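Local coordinates for protein vinylacetyl-CoA Delta-isomerase (Nitrosopumilus maritimus SCM1, PDB 6VJR) that probably dehydrates 4-hydroxybutyryl-CoA and isomerises vinylacetyl-CoA, using FAD and an iron-sulfur cluster, at residues G465-L470 with E489-V494. Sequence-based numbering, arbitrary orientation.
Sequences GYKKNL and EYFKRV
Phe491 reaches from helix 489-494 to the flank of helix 464-475, where its ring touches the ring of Tyr466 and, about a right angle round from it, the end of the Lys467 chain. Its CD2 sits over one face of Tyr466, displaced toward the rim, and comes within 3.5 Å of Tyr466 CE1. The two rings lean together at an oblique 42°, centroids 4.9 Å apart. Lys467 CE meets the edge of the Phe491 ring, 3.7 Å from Phe491 CZ. The lysine chain, fully extended beyond CG, crosses the phenylalanine at roughly a right angle and brings a methylene to the ring. Its NZ has a weak hydrogen bond to Met462 O and a long, weak ion pair with Asp301 of the second subunit. With CG anti to the backbone N (chi1 177°), the Tyr466 ring is carried out to Phe491. Its hydroxyl hydrogen-bonds to Gln92 of the second subunit, which also packs on Phe491. At the start of helix 464-475 the Glu486 carboxylate accepts the backbone N-H groups of Gly465 and Tyr466; Phe491 N is hydrogen-bonded to Gln463 OE1. Replacing Tyr466 with an alanine would probably leave one side of Phe491 poorly covered and Gln92 of the second subunit without its hydroxyl partner. The contact thus joins two C-terminal helices through apolar surfaces, with the lysine charge held beyond the ring and the Tyr466 hydroxyl linking helix 464-475 to the neighbouring subunit.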
loop_
_atom_site.group_PDB
_atom_site.type_symbol
_atom_site.label_atom_id
_atom_site.label_comp_id
_atom_site.label_asym_id
_atom_site.label_seq_id
_atom_site.Cartn_x
_atom_site.Cartn_y
_atom_site.Cartn_z
ATOM N N GLY A 465 19.241 17.961 -8.134
ATOM C CA GLY A 465 19.870 19.243 -7.908
ATOM C C GLY A 465 18.941 20.415 -8.241
ATOM O O GLY A 465 18.938 21.410 -7.524
ATOM N N TYR A 466 18.212 20.308 -9.380
ATOM C CA TYR A 466 17.221 21.293 -9.737
ATOM C C TYR A 466 16.195 21.453 -8.625
ATOM O O TYR A 466 15.857 22.565 -8.232
ATOM C CB TYR A 466 16.580 20.891 -11.071
ATOM C CG TYR A 466 15.451 21.733 -11.650
ATOM C CD1 TYR A 466 14.159 21.664 -11.146
ATOM C CD2 TYR A 466 15.621 22.447 -12.819
ATOM C CE1 TYR A 466 13.100 22.358 -11.702
ATOM C CE2 TYR A 466 14.556 23.125 -13.405
ATOM C CZ TYR A 466 13.296 23.099 -12.829
ATOM O OH TYR A 466 12.184 23.735 -13.372
ATOM N N LYS A 467 15.713 20.322 -8.125
ATOM C CA LYS A 467 14.687 20.333 -7.086
ATOM C C LYS A 467 15.190 20.898 -5.747
ATOM O O LYS A 467 14.481 21.655 -5.082
ATOM C CB LYS A 467 14.092 18.929 -6.914
ATOM C CG LYS A 467 13.319 18.444 -8.145
ATOM C CD LYS A 467 12.780 17.025 -8.046
ATOM C CE LYS A 467 12.043 16.703 -9.332
ATOM N NZ LYS A 467 11.544 15.358 -9.313
ATOM N N LYS A 468 16.437 20.582 -5.389
ATOM C CA LYS A 468 17.059 21.170 -4.211
ATOM C C LYS A 468 17.040 22.698 -4.305
ATOM O O LYS A 468 16.734 23.385 -3.341
ATOM C CB LYS A 468 18.498 20.689 -4.007
ATOM C CG LYS A 468 18.577 19.230 -3.612
ATOM C CD LYS A 468 19.983 18.669 -3.642
ATOM C CE LYS A 468 20.811 19.168 -2.555
ATOM N NZ LYS A 468 22.186 18.697 -2.649
ATOM N N ASN A 469 17.311 23.216 -5.514
ATOM C CA ASN A 469 17.333 24.657 -5.695
ATOM C C ASN A 469 15.937 25.258 -5.580
ATOM O O ASN A 469 15.777 26.370 -5.059
ATOM C CB ASN A 469 18.035 25.025 -6.989
ATOM C CG ASN A 469 19.531 24.785 -6.876
ATOM O OD1 ASN A 469 20.082 24.561 -5.798
ATOM N ND2 ASN A 469 20.235 24.825 -7.979
ATOM N N LEU A 470 14.902 24.548 -6.048
ATOM C CA LEU A 470 13.533 25.010 -5.840
ATOM C C LEU A 470 13.253 25.195 -4.353
ATOM O O LEU A 470 12.596 26.163 -3.972
ATOM C CB LEU A 470 12.513 24.023 -6.391
ATOM C CG LEU A 470 12.522 23.770 -7.900
ATOM C CD1 LEU A 470 11.495 22.678 -8.174
ATOM C CD2 LEU A 470 12.265 24.977 -8.729
ATOM N N GLU A 489 17.086 16.698 -19.046
ATOM C CA GLU A 489 16.234 16.566 -20.220
ATOM C C GLU A 489 14.761 16.471 -19.847
ATOM O O GLU A 489 13.920 16.970 -20.564
ATOM C CB GLU A 489 16.694 15.392 -21.080
ATOM C CG GLU A 489 18.056 15.645 -21.722
ATOM C CD GLU A 489 18.257 17.053 -22.294
ATOM O OE1 GLU A 489 19.078 17.843 -21.705
ATOM O OE2 GLU A 489 17.581 17.389 -23.308
ATOM N N TYR A 490 14.425 15.920 -18.675
ATOM C CA TYR A 490 13.007 15.638 -18.415
ATOM C C TYR A 490 12.220 16.941 -18.297
ATOM O O TYR A 490 11.129 17.089 -18.883
ATOM C CB TYR A 490 12.779 14.770 -17.177
ATOM C CG TYR A 490 11.301 14.471 -16.888
ATOM C CD1 TYR A 490 10.438 13.936 -17.834
ATOM C CD2 TYR A 490 10.745 14.733 -15.643
ATOM C CE1 TYR A 490 9.093 13.687 -17.553
ATOM C CE2 TYR A 490 9.408 14.473 -15.352
ATOM C CZ TYR A 490 8.575 13.911 -16.301
ATOM O OH TYR A 490 7.232 13.640 -16.088
ATOM N N PHE A 491 12.711 17.882 -17.462
ATOM C CA PHE A 491 12.007 19.152 -17.307
ATOM C C PHE A 491 12.010 19.983 -18.587
ATOM O O PHE A 491 11.071 20.771 -18.812
ATOM C CB PHE A 491 12.413 19.932 -16.063
ATOM C CG PHE A 491 11.828 19.375 -14.783
ATOM C CD1 PHE A 491 10.574 18.807 -14.746
ATOM C CD2 PHE A 491 12.546 19.424 -13.604
ATOM C CE1 PHE A 491 10.060 18.292 -13.543
ATOM C CE2 PHE A 491 12.001 18.929 -12.416
ATOM C CZ PHE A 491 10.785 18.324 -12.410
ATOM N N LYS A 492 12.993 19.770 -19.454
ATOM C CA LYS A 492 12.921 20.383 -20.774
ATOM C C LYS A 492 11.716 19.880 -21.558
ATOM O O LYS A 492 11.093 20.661 -22.237
ATOM C CB LYS A 492 14.232 20.204 -21.525
ATOM C CG LYS A 492 15.346 21.001 -20.906
ATOM C CD LYS A 492 16.652 20.758 -21.639
ATOM C CE LYS A 492 17.822 21.335 -20.959
ATOM N NZ LYS A 492 18.995 20.792 -21.645
ATOM N N ARG A 493 11.401 18.589 -21.474
ATOM C CA ARG A 493 10.225 18.043 -22.134
ATOM C C ARG A 493 8.946 18.520 -21.429
ATOM O O ARG A 493 7.937 18.908 -22.069
ATOM C CB ARG A 493 10.325 16.518 -22.231
ATOM C CG ARG A 493 11.456 15.948 -23.080
ATOM C CD ARG A 493 11.280 14.451 -23.275
ATOM N NE ARG A 493 11.381 13.638 -22.051
ATOM C CZ ARG A 493 12.499 13.136 -21.498
ATOM N NH1 ARG A 493 13.682 13.421 -22.025
ATOM N NH2 ARG A 493 12.431 12.310 -20.450
ATOM N N VAL A 494 8.962 18.478 -20.102
ATOM C CA VAL A 494 7.767 18.815 -19.344
ATOM C C VAL A 494 7.311 20.243 -19.632
ATOM O O VAL A 494 6.114 20.492 -19.824
ATOM C CB VAL A 494 7.995 18.592 -17.834
ATOM C CG1 VAL A 494 6.925 19.275 -16.979
ATOM C CG2 VAL A 494 8.081 17.110 -17.508
#